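Local atomic coordinates of enoyl-CoA hydratase, EchA3 (Mycobacterium marinum M, PDB entry 3R6H), a protein that probably acts as a lyase of lipid metabolism, as a member of the enoyl-CoA hydratase/isomerase (crotonase) family. Residues A[16-21]-A[49-54]; A[97-102]-A[117-122]; A[109-114]-A[126-131]. All blocks are in the same frame, centred on the assembly; numbering follows the deposited sequence.

Interaction 1: residues A[16-21]-A[49-54]; sequences GVIRMD and GALVIA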
ATOM      1  N   GLY A  16       0.708  30.865   0.342  1.00 15.62           N
ATOM      2  CA  GLY A  16      -0.664  31.314   0.226  1.00 15.82           C
ATOM      3  C   GLY A  16      -1.484  30.495   1.203  1.00 15.61           C
ATOM      4  O   GLY A  16      -1.183  29.320   1.419  1.00 15.95           O
ATOM      5  N   VAL A  17      -2.492  31.110   1.821  1.00 14.55           N
ATOM      6  CA  VAL A  17      -3.376  30.400   2.739  1.00 14.05           C
ATOM      7  C   VAL A  17      -4.804  30.619   2.291  1.00 14.08           C
ATOM      8  O   VAL A  17      -5.250  31.774   2.161  1.00 15.71           O
ATOM      9  CB  VAL A  17      -3.217  30.884   4.201  1.00 14.36           C
ATOM     10  CG1 VAL A  17      -4.218  30.180   5.148  1.00 16.00           C
ATOM     11  CG2 VAL A  17      -1.812  30.696   4.666  1.00 12.80           C
ATOM     12  N   ILE A  18      -5.521  29.519   2.051  1.00 13.75           N
ATOM     13  CA  ILE A  18      -6.910  29.553   1.609  1.00 14.89           C
ATOM     14  C   ILE A  18      -7.770  28.938   2.717  1.00 15.77           C
ATOM     15  O   ILE A  18      -7.605  27.762   3.062  1.00 14.87           O
ATOM     16  CB  ILE A  18      -7.100  28.800   0.284  1.00 14.84           C
ATOM     17  CG1 ILE A  18      -6.353  29.536  -0.826  1.00 15.04           C
ATOM     18  CG2 ILE A  18      -8.608  28.537  -0.022  1.00 15.93           C
ATOM     19  CD1 ILE A  18      -6.397  28.806  -2.141  1.00 16.05           C
ATOM     20  N   ARG A  19      -8.681  29.726   3.287  1.00 15.44           N
ATOM     21  CA  ARG A  19      -9.509  29.250   4.408  1.00 15.96           C
ATOM     22  C   ARG A  19     -10.990  29.203   3.986  1.00 16.97           C
ATOM     23  O   ARG A  19     -11.565  30.213   3.605  1.00 17.01           O
ATOM     24  CB  ARG A  19      -9.319  30.140   5.655  1.00 18.15           C
ATOM     25  CG  ARG A  19      -7.912  30.094   6.264  1.00 20.46           C
ATOM     26  CD  ARG A  19      -7.703  31.093   7.446  1.00 25.37           C
ATOM     27  NE  ARG A  19      -8.368  30.660   8.685  1.00 28.32           N
ATOM     28  CZ  ARG A  19      -8.272  31.297   9.860  1.00 32.78           C
ATOM     29  NH1 ARG A  19      -7.521  32.394   9.974  1.00 33.24           N
ATOM     30  NH2 ARG A  19      -8.913  30.831  10.929  1.00 32.80           N
ATOM     31  N   MET A  20     -11.589  28.017   4.046  1.00 16.40           N
ATOM     32  CA  MET A  20     -13.014  27.832   3.798  1.00 16.26           C
ATOM     33  C   MET A  20     -13.860  28.098   5.039  1.00 16.92           C
ATOM     34  O   MET A  20     -13.640  27.510   6.100  1.00 16.33           O
ATOM     35  CB  MET A  20     -13.320  26.400   3.343  1.00 16.87           C
ATOM     36  CG  MET A  20     -12.611  25.974   2.100  1.00 15.23           C
ATOM     37  SD  MET A  20     -13.125  24.317   1.576  1.00 15.46           S
ATOM     38  CE  MET A  20     -12.174  23.321   2.741  1.00 12.31           C
ATOM     39  N   ASP A  21     -14.852  28.979   4.902  1.00 16.92           N
ATOM     40  CA  ASP A  21     -15.837  29.148   5.977  1.00 17.78           C
ATOM     41  C   ASP A  21     -17.132  29.747   5.438  1.00 19.37           C
ATOM     42  O   ASP A  21     -17.231  30.967   5.286  1.00 19.65           O
ATOM     43  CB  ASP A  21     -15.301  30.018   7.109  1.00 17.70           C
ATOM     44  CG  ASP A  21     -16.275  30.123   8.281  1.00 19.41           C
ATOM     45  OD1 ASP A  21     -17.235  29.340   8.350  1.00 20.73           O
ATOM     46  OD2 ASP A  21     -16.098  31.018   9.140  1.00 23.83           O
ATOM     47  N   GLY A  49       5.130  30.048  -2.927  1.00 15.80           N
ATOM     48  CA  GLY A  49       6.069  28.930  -2.777  1.00 15.19           C
ATOM     49  C   GLY A  49       5.391  27.625  -2.346  1.00 13.68           C
ATOM     50  O   GLY A  49       5.897  26.563  -2.639  1.00 13.81           O
ATOM     51  N   ALA A  50       4.267  27.746  -1.650  1.00 13.36           N
ATOM     52  CA  ALA A  50       3.455  26.618  -1.167  1.00 12.00           C
ATOM     53  C   ALA A  50       2.061  27.147  -0.811  1.00 12.63           C
ATOM     54  O   ALA A  50       1.879  28.349  -0.588  1.00 13.07           O
ATOM     55  CB  ALA A  50       4.145  25.947   0.053  1.00 11.82           C
ATOM     56  N   LEU A  51       1.065  26.265  -0.769  1.00 11.93           N
ATOM     57  CA  LEU A  51      -0.315  26.664  -0.594  1.00 11.84           C
ATOM     58  C   LEU A  51      -0.945  25.815   0.515  1.00 11.82           C
ATOM     59  O   LEU A  51      -0.851  24.586   0.466  1.00 12.87           O
ATOM     60  CB  LEU A  51      -1.069  26.418  -1.896  1.00 12.20           C
ATOM     61  CG  LEU A  51      -2.520  26.801  -1.970  1.00 13.32           C
ATOM     62  CD1 LEU A  51      -2.706  28.319  -1.670  1.00 14.93           C
ATOM     63  CD2 LEU A  51      -3.100  26.408  -3.356  1.00 14.86           C
ATOM     64  N   VAL A  52      -1.629  26.470   1.439  1.00 11.99           N
ATOM     65  CA  VAL A  52      -2.379  25.834   2.509  1.00 11.83           C
ATOM     66  C   VAL A  52      -3.872  25.928   2.190  1.00 11.91           C
ATOM     67  O   VAL A  52      -4.385  27.021   1.822  1.00 11.97           O
ATOM     68  CB  VAL A  52      -2.089  26.505   3.856  1.00 10.89           C
ATOM     69  CG1 VAL A  52      -3.012  25.953   4.969  1.00 10.81           C
ATOM     70  CG2 VAL A  52      -0.607  26.355   4.239  1.00 11.33           C
ATOM     71  N   ILE A  53      -4.579  24.807   2.302  1.00 10.93           N
ATOM     72  CA  ILE A  53      -6.052  24.799   2.232  1.00 11.36           C
ATOM     73  C   ILE A  53      -6.588  24.386   3.590  1.00 12.02           C
ATOM     74  O   ILE A  53      -6.228  23.298   4.060  1.00 10.99           O
ATOM     75  CB  ILE A  53      -6.595  23.763   1.194  1.00 12.30           C
ATOM     76  CG1 ILE A  53      -5.890  23.872  -0.169  1.00 15.47           C
ATOM     77  CG2 ILE A  53      -8.112  23.843   1.085  1.00 12.76           C
ATOM     78  CD1 ILE A  53      -6.091  25.190  -0.848  1.00 16.71           C
ATOM     79  N   ALA A  54      -7.436  25.229   4.204  1.00 11.55           N
ATOM     80  CA  ALA A  54      -7.964  25.018   5.545  1.00 11.95           C
ATOM     81  C   ALA A  54      -9.481  25.043   5.543  1.00 12.29           C
ATOM     82  O   ALA A  54     -10.090  25.638   4.652  1.00 12.27           O
ATOM     83  CB  ALA A  54      -7.426  26.102   6.551  1.00 13.11           C
TER
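Ile18 and Ile53 sit on paired positions of two neighbouring parallel strands, their side chains side by side and pointing the same way, with Ile18 CD1 3.9 Å from Ile53 CD1. Leu51 comes to the same Ile18 methyl at a slant, Leu51 CD1 lying 3.8 Å from Ile18 CD1. Its CG is trans to the backbone N (chi1 -178°), and the CD1 branch leans over Gly16, where a side chain on the strand would crowd it; glycine suits that place. On this face helix 30-46 packs over Ile18 through Leu36, Ala39 and Ile40, as expected of the beta-alpha-beta unit made by strand 15-20, that helix and strand 50-54. The other face carries Val17 beside Val52 and Arg19 beside Ala54. The small Ala54 CB lies against the aliphatic start of the arginine, 4.0 Å from Arg19 CG. Five backbone hydrogen bonds hold the strands, among them Ile18 N to Val52 O at 2.8 Å and, nearly straight at 176°, Met20 N to Ala54 O at 2.9 Å. The chemistry is thus backbone polarity satisfied strand to strand, while branched apolar side chains pack under a helix on each face, helix 30-46 on one and helix 186-198 on the other.

Interaction 2: residues A[97-102]-A[117-122]; sequences PVVIAC and GDHRVA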
ATOM      1  N   PRO A  97       4.202  22.753  -3.435  1.00  9.53           N
ATOM      2  CA  PRO A  97       3.629  21.922  -2.369  1.00 10.16           C
ATOM      3  C   PRO A  97       2.291  22.458  -1.827  1.00  9.90           C
ATOM      4  O   PRO A  97       2.152  23.667  -1.626  1.00 10.38           O
ATOM      5  CB  PRO A  97       4.709  21.964  -1.274  1.00  9.69           C
ATOM      6  CG  PRO A  97       6.000  22.181  -2.068  1.00 10.37           C
ATOM      7  CD  PRO A  97       5.569  23.205  -3.110  1.00 10.03           C
ATOM      8  N   VAL A  98       1.343  21.552  -1.581  1.00  9.51           N
ATOM      9  CA  VAL A  98       0.018  21.892  -1.044  1.00  8.63           C
ATOM     10  C   VAL A  98      -0.129  21.195   0.300  1.00  9.16           C
ATOM     11  O   VAL A  98       0.079  19.986   0.414  1.00  8.76           O
ATOM     12  CB  VAL A  98      -1.086  21.406  -1.988  1.00  7.74           C
ATOM     13  CG1 VAL A  98      -2.493  21.692  -1.400  1.00  9.06           C
ATOM     14  CG2 VAL A  98      -0.882  22.082  -3.397  1.00  9.17           C
ATOM     15  N   VAL A  99      -0.459  21.970   1.318  1.00  9.52           N
ATOM     16  CA  VAL A  99      -0.643  21.427   2.667  1.00  8.43           C
ATOM     17  C   VAL A  99      -2.102  21.619   3.064  1.00 10.22           C
ATOM     18  O   VAL A  99      -2.684  22.711   2.910  1.00  9.22           O
ATOM     19  CB  VAL A  99       0.299  22.103   3.688  1.00  8.21           C
ATOM     20  CG1 VAL A  99       0.120  21.504   5.073  1.00  7.03           C
ATOM     21  CG2 VAL A  99       1.772  22.051   3.223  1.00  7.01           C
ATOM     22  N   ILE A 100      -2.735  20.550   3.534  1.00  8.10           N
ATOM     23  CA  ILE A 100      -4.119  20.629   3.991  1.00  9.33           C
ATOM     24  C   ILE A 100      -4.150  20.761   5.531  1.00  9.17           C
ATOM     25  O   ILE A 100      -3.616  19.916   6.264  1.00  9.05           O
ATOM     26  CB  ILE A 100      -4.954  19.377   3.573  1.00  8.63           C
ATOM     27  CG1 ILE A 100      -4.772  19.032   2.096  1.00  9.38           C
ATOM     28  CG2 ILE A 100      -6.459  19.549   3.968  1.00 10.75           C
ATOM     29  CD1 ILE A 100      -5.246  20.134   1.128  1.00  9.16           C
ATOM     30  N   ALA A 101      -4.771  21.853   6.005  1.00 10.01           N
ATOM     31  CA  ALA A 101      -5.081  22.015   7.402  1.00  9.57           C
ATOM     32  C   ALA A 101      -6.487  21.473   7.611  1.00  9.63           C
ATOM     33  O   ALA A 101      -7.497  22.150   7.372  1.00 10.06           O
ATOM     34  CB  ALA A 101      -4.984  23.485   7.810  1.00 10.05           C
ATOM     35  N   CYS A 102      -6.533  20.217   8.026  1.00  9.79           N
ATOM     36  CA  CYS A 102      -7.785  19.527   8.263  1.00  9.65           C
ATOM     37  C   CYS A 102      -8.300  19.928   9.650  1.00  9.80           C
ATOM     38  O   CYS A 102      -7.988  19.304  10.645  1.00  9.33           O
ATOM     39  CB  CYS A 102      -7.562  18.027   8.124  1.00  9.82           C
ATOM     40  SG  CYS A 102      -9.114  17.109   8.009  1.00 10.14           S
ATOM     41  N   GLY A 117      -3.965  16.988  -1.390  1.00  8.70           N
ATOM     42  CA  GLY A 117      -2.754  17.758  -1.086  1.00  8.85           C
ATOM     43  C   GLY A 117      -1.541  16.893  -0.811  1.00  7.50           C
ATOM     44  O   GLY A 117      -1.647  15.666  -0.572  1.00  8.53           O
ATOM     45  N   ASP A 118      -0.374  17.531  -0.733  1.00  7.35           N
ATOM     46  CA  ASP A 118       0.884  16.795  -0.533  1.00  7.09           C
ATOM     47  C   ASP A 118       1.124  16.348   0.913  1.00  7.26           C
ATOM     48  O   ASP A 118       1.748  15.299   1.142  1.00  7.74           O
ATOM     49  CB  ASP A 118       2.059  17.642  -1.004  1.00  7.82           C
ATOM     50  CG  ASP A 118       1.992  17.929  -2.492  1.00  7.38           C
ATOM     51  OD1 ASP A 118       2.268  17.015  -3.286  1.00  8.20           O
ATOM     52  OD2 ASP A 118       1.574  19.058  -2.868  1.00  8.42           O
ATOM     53  N   HIS A 119       0.664  17.169   1.853  1.00  7.75           N
ATOM     54  CA  HIS A 119       0.872  16.925   3.275  1.00  7.66           C
ATOM     55  C   HIS A 119      -0.433  17.311   3.963  1.00  7.83           C
ATOM     56  O   HIS A 119      -0.984  18.408   3.727  1.00  8.17           O
ATOM     57  CB  HIS A 119       2.038  17.750   3.841  1.00  8.59           C
ATOM     58  CG  HIS A 119       2.362  17.430   5.268  1.00  8.92           C
ATOM     59  ND1 HIS A 119       2.881  16.216   5.647  1.00  8.99           N
ATOM     60  CD2 HIS A 119       2.247  18.160   6.408  1.00 10.51           C
ATOM     61  CE1 HIS A 119       3.078  16.205   6.956  1.00  8.52           C
ATOM     62  NE2 HIS A 119       2.677  17.365   7.449  1.00  9.24           N
ATOM     63  N   ARG A 120      -0.918  16.400   4.802  1.00  7.14           N
ATOM     64  CA  ARG A 120      -2.228  16.524   5.427  1.00  7.02           C
ATOM     65  C   ARG A 120      -2.132  16.461   6.943  1.00  7.18           C
ATOM     66  O   ARG A 120      -1.710  15.450   7.493  1.00  7.98           O
ATOM     67  CB  ARG A 120      -3.115  15.413   4.903  1.00  7.56           C
ATOM     68  CG  ARG A 120      -3.333  15.411   3.437  1.00  8.67           C
ATOM     69  CD  ARG A 120      -3.780  14.065   2.945  1.00  7.39           C
ATOM     70  NE  ARG A 120      -2.763  13.049   3.165  1.00  5.64           N
ATOM     71  CZ  ARG A 120      -2.936  11.761   2.882  1.00  6.72           C
ATOM     72  NH1 ARG A 120      -4.116  11.335   2.406  1.00  7.24           N
ATOM     73  NH2 ARG A 120      -1.967  10.894   3.099  1.00  6.65           N
ATOM     74  N   VAL A 121      -2.516  17.554   7.610  1.00  6.33           N
ATOM     75  CA  VAL A 121      -2.424  17.719   9.067  1.00  7.13           C
ATOM     76  C   VAL A 121      -3.846  17.717   9.661  1.00  7.20           C
ATOM     77  O   VAL A 121      -4.720  18.480   9.209  1.00  8.18           O
ATOM     78  CB  VAL A 121      -1.731  19.039   9.441  1.00  8.34           C
ATOM     79  CG1 VAL A 121      -1.582  19.147  10.947  1.00  7.68           C
ATOM     80  CG2 VAL A 121      -0.341  19.167   8.760  1.00  7.82           C
ATOM     81  N   ALA A 122      -4.056  16.895  10.681  1.00  7.54           N
ATOM     82  CA  ALA A 122      -5.324  16.809  11.412  1.00  7.61           C
ATOM     83  C   ALA A 122      -5.102  16.603  12.888  1.00  8.16           C
ATOM     84  O   ALA A 122      -4.015  16.241  13.334  1.00  9.85           O
ATOM     85  CB  ALA A 122      -6.222  15.660  10.862  1.00  7.77           C
TER
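Val98 O receives two backbone donors at the start of this parallel pair, Asp118 N at 2.7 Å with a bent geometry (134°) and His119 N at a longer 3.2 Å. Beyond this fork the strands pair in parallel, their axes 4.7 Å apart and inclined by 15°, with Ile100 N bonded to His119 O, Val121 N to Ile100 O and Cys102 N to Val121 O. Asp118 adds a side-chain bond: its OD2 takes Val98 N at 2.8 Å through the anti lone pair. With CG beside its own backbone N (chi1 -63°), the carboxylate faces Val98 N, and the side chain crosses that of Val98 at about a right angle. Lys209 and Arg213 form salt bridges with the two carboxylate oxygens.

On one face Val99 and His119 run side by side; Val99 CG1 meets the ring at its edge, 4.2 Å from His119 CD2. His119 NE2 is hydrogen-bonded to Glu179 and ND1 to Gln158 of a second subunit. The opposite face has Ile100 CG1 resting 4.0 Å from Gly117 CA, where a CB would clash, and touching Arg120 through its CG. That side chain then leads away: its NE makes a salt bridge with Asp178 of the same chain and its NH2 a hydrogen bond with Ser154 of the second subunit. Small Cys102 and Ala122 end the face with CB atoms 3.9 Å apart. An apolar seam therefore carries buried polar groups of Asp118, His119 and Arg120 that find partners beyond the pair as well, and through His119 and Arg120 the strand bonds directly to a second subunit.

Interaction 3: residues A[109-114]-A[126-131]; sequences MGAFLL and YNVQAN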
ATOM      1  N   MET A 109     -16.805  14.130  -0.365  1.00 10.54           N
ATOM      2  CA  MET A 109     -15.933  15.040  -1.132  1.00 10.30           C
ATOM      3  C   MET A 109     -14.930  15.823  -0.247  1.00 10.13           C
ATOM      4  O   MET A 109     -13.846  16.171  -0.709  1.00 10.22           O
ATOM      5  CB  MET A 109     -16.745  15.996  -2.028  1.00 12.01           C
ATOM      6  CG  MET A 109     -15.907  16.876  -2.953  1.00 11.27           C
ATOM      7  SD  MET A 109     -15.032  15.981  -4.260  1.00 12.83           S
ATOM      8  CE  MET A 109     -13.409  16.710  -4.104  1.00 12.86           C
ATOM      9  N   GLY A 110     -15.246  16.052   1.027  1.00  9.79           N
ATOM     10  CA  GLY A 110     -14.303  16.686   1.932  1.00  9.47           C
ATOM     11  C   GLY A 110     -13.078  15.798   2.154  1.00  9.08           C
ATOM     12  O   GLY A 110     -11.950  16.284   2.243  1.00  8.82           O
ATOM     13  N   ALA A 111     -13.319  14.497   2.266  1.00  8.81           N
ATOM     14  CA  ALA A 111     -12.223  13.522   2.367  1.00  7.43           C
ATOM     15  C   ALA A 111     -11.414  13.436   1.065  1.00  7.86           C
ATOM     16  O   ALA A 111     -10.189  13.280   1.081  1.00  7.12           O
ATOM     17  CB  ALA A 111     -12.794  12.116   2.775  1.00  7.60           C
ATOM     18  N   PHE A 112     -12.081  13.489  -0.077  1.00  7.75           N
ATOM     19  CA  PHE A 112     -11.349  13.444  -1.345  1.00  8.65           C
ATOM     20  C   PHE A 112     -10.501  14.694  -1.524  1.00  8.54           C
ATOM     21  O   PHE A 112      -9.362  14.589  -1.983  1.00  8.14           O
ATOM     22  CB  PHE A 112     -12.274  13.201  -2.541  1.00  9.48           C
ATOM     23  CG  PHE A 112     -13.268  12.106  -2.327  1.00  9.24           C
ATOM     24  CD1 PHE A 112     -12.931  10.925  -1.650  1.00 11.68           C
ATOM     25  CD2 PHE A 112     -14.562  12.245  -2.807  1.00 11.05           C
ATOM     26  CE1 PHE A 112     -13.877   9.938  -1.415  1.00 11.39           C
ATOM     27  CE2 PHE A 112     -15.507  11.265  -2.578  1.00 10.49           C
ATOM     28  CZ  PHE A 112     -15.189  10.104  -1.892  1.00 11.19           C
ATOM     29  N   LEU A 113     -11.040  15.857  -1.129  1.00  8.57           N
ATOM     30  CA  LEU A 113     -10.282  17.106  -1.126  1.00  8.62           C
ATOM     31  C   LEU A 113      -9.056  17.001  -0.187  1.00  8.25           C
ATOM     32  O   LEU A 113      -7.946  17.402  -0.574  1.00  9.31           O
ATOM     33  CB  LEU A 113     -11.199  18.298  -0.750  1.00  9.95           C
ATOM     34  CG  LEU A 113     -10.550  19.677  -0.789  1.00 11.24           C
ATOM     35  CD1 LEU A 113     -10.108  19.940  -2.204  1.00 13.00           C
ATOM     36  CD2 LEU A 113     -11.536  20.782  -0.317  1.00 11.85           C
ATOM     37  N   LEU A 114      -9.266  16.462   1.019  1.00  8.46           N
ATOM     38  CA  LEU A 114      -8.196  16.250   1.998  1.00  7.82           C
ATOM     39  C   LEU A 114      -7.060  15.418   1.356  1.00  8.17           C
ATOM     40  O   LEU A 114      -5.885  15.740   1.496  1.00  7.74           O
ATOM     41  CB  LEU A 114      -8.758  15.533   3.247  1.00  7.74           C
ATOM     42  CG  LEU A 114      -7.748  14.967   4.228  1.00  7.48           C
ATOM     43  CD1 LEU A 114      -6.949  16.131   4.853  1.00  7.39           C
ATOM     44  CD2 LEU A 114      -8.511  14.105   5.268  1.00  7.85           C
ATOM     45  N   TYR A 126     -10.591  14.141  14.745  1.00 12.68           N
ATOM     46  CA  TYR A 126     -11.322  14.510  13.549  1.00 11.47           C
ATOM     47  C   TYR A 126     -11.606  13.294  12.683  1.00 11.24           C
ATOM     48  O   TYR A 126     -10.667  12.634  12.196  1.00  9.67           O
ATOM     49  CB  TYR A 126     -10.565  15.555  12.726  1.00 11.05           C
ATOM     50  CG  TYR A 126     -10.307  16.884  13.465  1.00 11.64           C
ATOM     51  CD1 TYR A 126     -10.983  17.207  14.626  1.00 14.19           C
ATOM     52  CD2 TYR A 126      -9.437  17.818  12.947  1.00 10.27           C
ATOM     53  CE1 TYR A 126     -10.745  18.425  15.297  1.00 13.23           C
ATOM     54  CE2 TYR A 126      -9.209  19.030  13.595  1.00 10.35           C
ATOM     55  CZ  TYR A 126      -9.867  19.313  14.772  1.00 11.59           C
ATOM     56  OH  TYR A 126      -9.675  20.478  15.478  1.00 12.48           O
ATOM     57  N   ASN A 127     -12.884  13.029  12.453  1.00 11.07           N
ATOM     58  CA  ASN A 127     -13.270  11.903  11.603  1.00 11.05           C
ATOM     59  C   ASN A 127     -13.029  12.174  10.132  1.00  9.43           C
ATOM     60  O   ASN A 127     -13.288  13.286   9.628  1.00 10.79           O
ATOM     61  CB  ASN A 127     -14.750  11.520  11.814  1.00 11.03           C
ATOM     62  CG  ASN A 127     -15.023  10.953  13.177  1.00 14.90           C
ATOM     63  OD1 ASN A 127     -14.232  10.179  13.717  1.00 16.22           O
ATOM     64  ND2 ASN A 127     -16.209  11.296  13.735  1.00 17.44           N
ATOM     65  N   VAL A 128     -12.570  11.135   9.432  1.00  8.70           N
ATOM     66  CA  VAL A 128     -12.353  11.178   7.988  1.00  8.01           C
ATOM     67  C   VAL A 128     -13.084   9.953   7.438  1.00  8.39           C
ATOM     68  O   VAL A 128     -12.840   8.844   7.892  1.00  9.00           O
ATOM     69  CB  VAL A 128     -10.870  11.123   7.587  1.00  8.19           C
ATOM     70  CG1 VAL A 128     -10.755  11.254   6.044  1.00  9.40           C
ATOM     71  CG2 VAL A 128     -10.063  12.242   8.328  1.00  9.48           C
ATOM     72  N   GLN A 129     -14.013  10.168   6.517  1.00  8.00           N
ATOM     73  CA  GLN A 129     -14.909   9.105   6.082  1.00  9.03           C
ATOM     74  C   GLN A 129     -15.475   9.379   4.721  1.00  8.61           C
ATOM     75  O   GLN A 129     -15.920  10.485   4.452  1.00  9.69           O
ATOM     76  CB  GLN A 129     -16.080   8.992   7.053  1.00  9.42           C
ATOM     77  CG  GLN A 129     -17.007   7.825   6.753  1.00  9.61           C
ATOM     78  CD  GLN A 129     -18.337   7.900   7.481  1.00 11.65           C
ATOM     79  OE1 GLN A 129     -18.756   8.960   7.958  1.00 12.88           O
ATOM     80  NE2 GLN A 129     -19.043   6.772   7.512  1.00  9.72           N
ATOM     81  N   ALA A 130     -15.401   8.393   3.848  1.00  7.94           N
ATOM     82  CA  ALA A 130     -16.189   8.388   2.609  1.00  8.12           C
ATOM     83  C   ALA A 130     -17.489   7.656   2.961  1.00  8.47           C
ATOM     84  O   ALA A 130     -17.547   6.448   2.960  1.00  9.41           O
ATOM     85  CB  ALA A 130     -15.420   7.656   1.492  1.00  8.58           C
ATOM     86  N   ASN A 131     -18.518   8.409   3.312  1.00 10.60           N
ATOM     87  CA  ASN A 131     -19.733   7.838   3.823  1.00 10.67           C
ATOM     88  C   ASN A 131     -20.750   7.462   2.767  1.00 11.67           C
ATOM     89  O   ASN A 131     -21.842   7.064   3.110  1.00 11.86           O
ATOM     90  CB  ASN A 131     -20.381   8.800   4.828  1.00 11.87           C
ATOM     91  CG  ASN A 131     -21.027  10.014   4.170  1.00 12.05           C
ATOM     92  OD1 ASN A 131     -20.575  10.488   3.129  1.00 12.27           O
ATOM     93  ND2 ASN A 131     -22.099  10.547   4.814  1.00 16.54           N
TER
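Ala111 and Leu114 of the short helix 109-114 lie against Val128 in the crotonase fold, where strand 128-129 belongs to a small sheet with strands 105-107 and 165-166. The contact is apolar, with no hydrogen bond between the segments. Leu114 has CG trans to its backbone N (chi1 167°), which brings CD2 against both valine methyls, 3.7 Å from Val128 CG1 and 3.9 Å from Val128 CG2; the two side chains cross at about a right angle. One turn earlier, Ala111 CB points at the strand and lies 3.9 Å from both Val128 CG1 and Gln129 O. Alanine suits this place because the backbones of helix and strand come close, with Ala111 and Val128 the nearest CA pair at 6.1 Å. Beta-branched Val128 offers both methyls at once, one touching Ala111 as well as Leu114. Gln129 turns its side chain away from the helix, and its NE2 is hydrogen-bonded to Ala163 O.

Phe112 leaves the helix to one side, but with CG beside the backbone N (chi1 -46°), the ring's CE1 side comes back toward the strand. The side chain also touches Phe85 and Glu132, and it is about 4 Å from a bound potassium ion. Phe112 CE1 approaches Ala130 CB obliquely, at 4.0 Å.

How the interactions relate
From the N terminus, interaction 1 comes first: 16-21 and 49-54 close the loop holding helix 30-46, and it ends before interaction 2 begins. Interactions 2 and 3 cross, since 109-114 lies between 97-102 and 117-122, and 126-131 follows both. Strands 50-54 and 98-102 are neighbours in the main sheet, so interactions 1 and 2 are consecutive seams of it, joined by probable hydrogen bonds from Val99 N to Leu51 O and Ala101 N to Ile53 O. Interaction 3 ties helix 109-114 to the small sheet; Leu114 packs on Cys102 of interaction 2, and Leu113 meets Met20 of interaction 1.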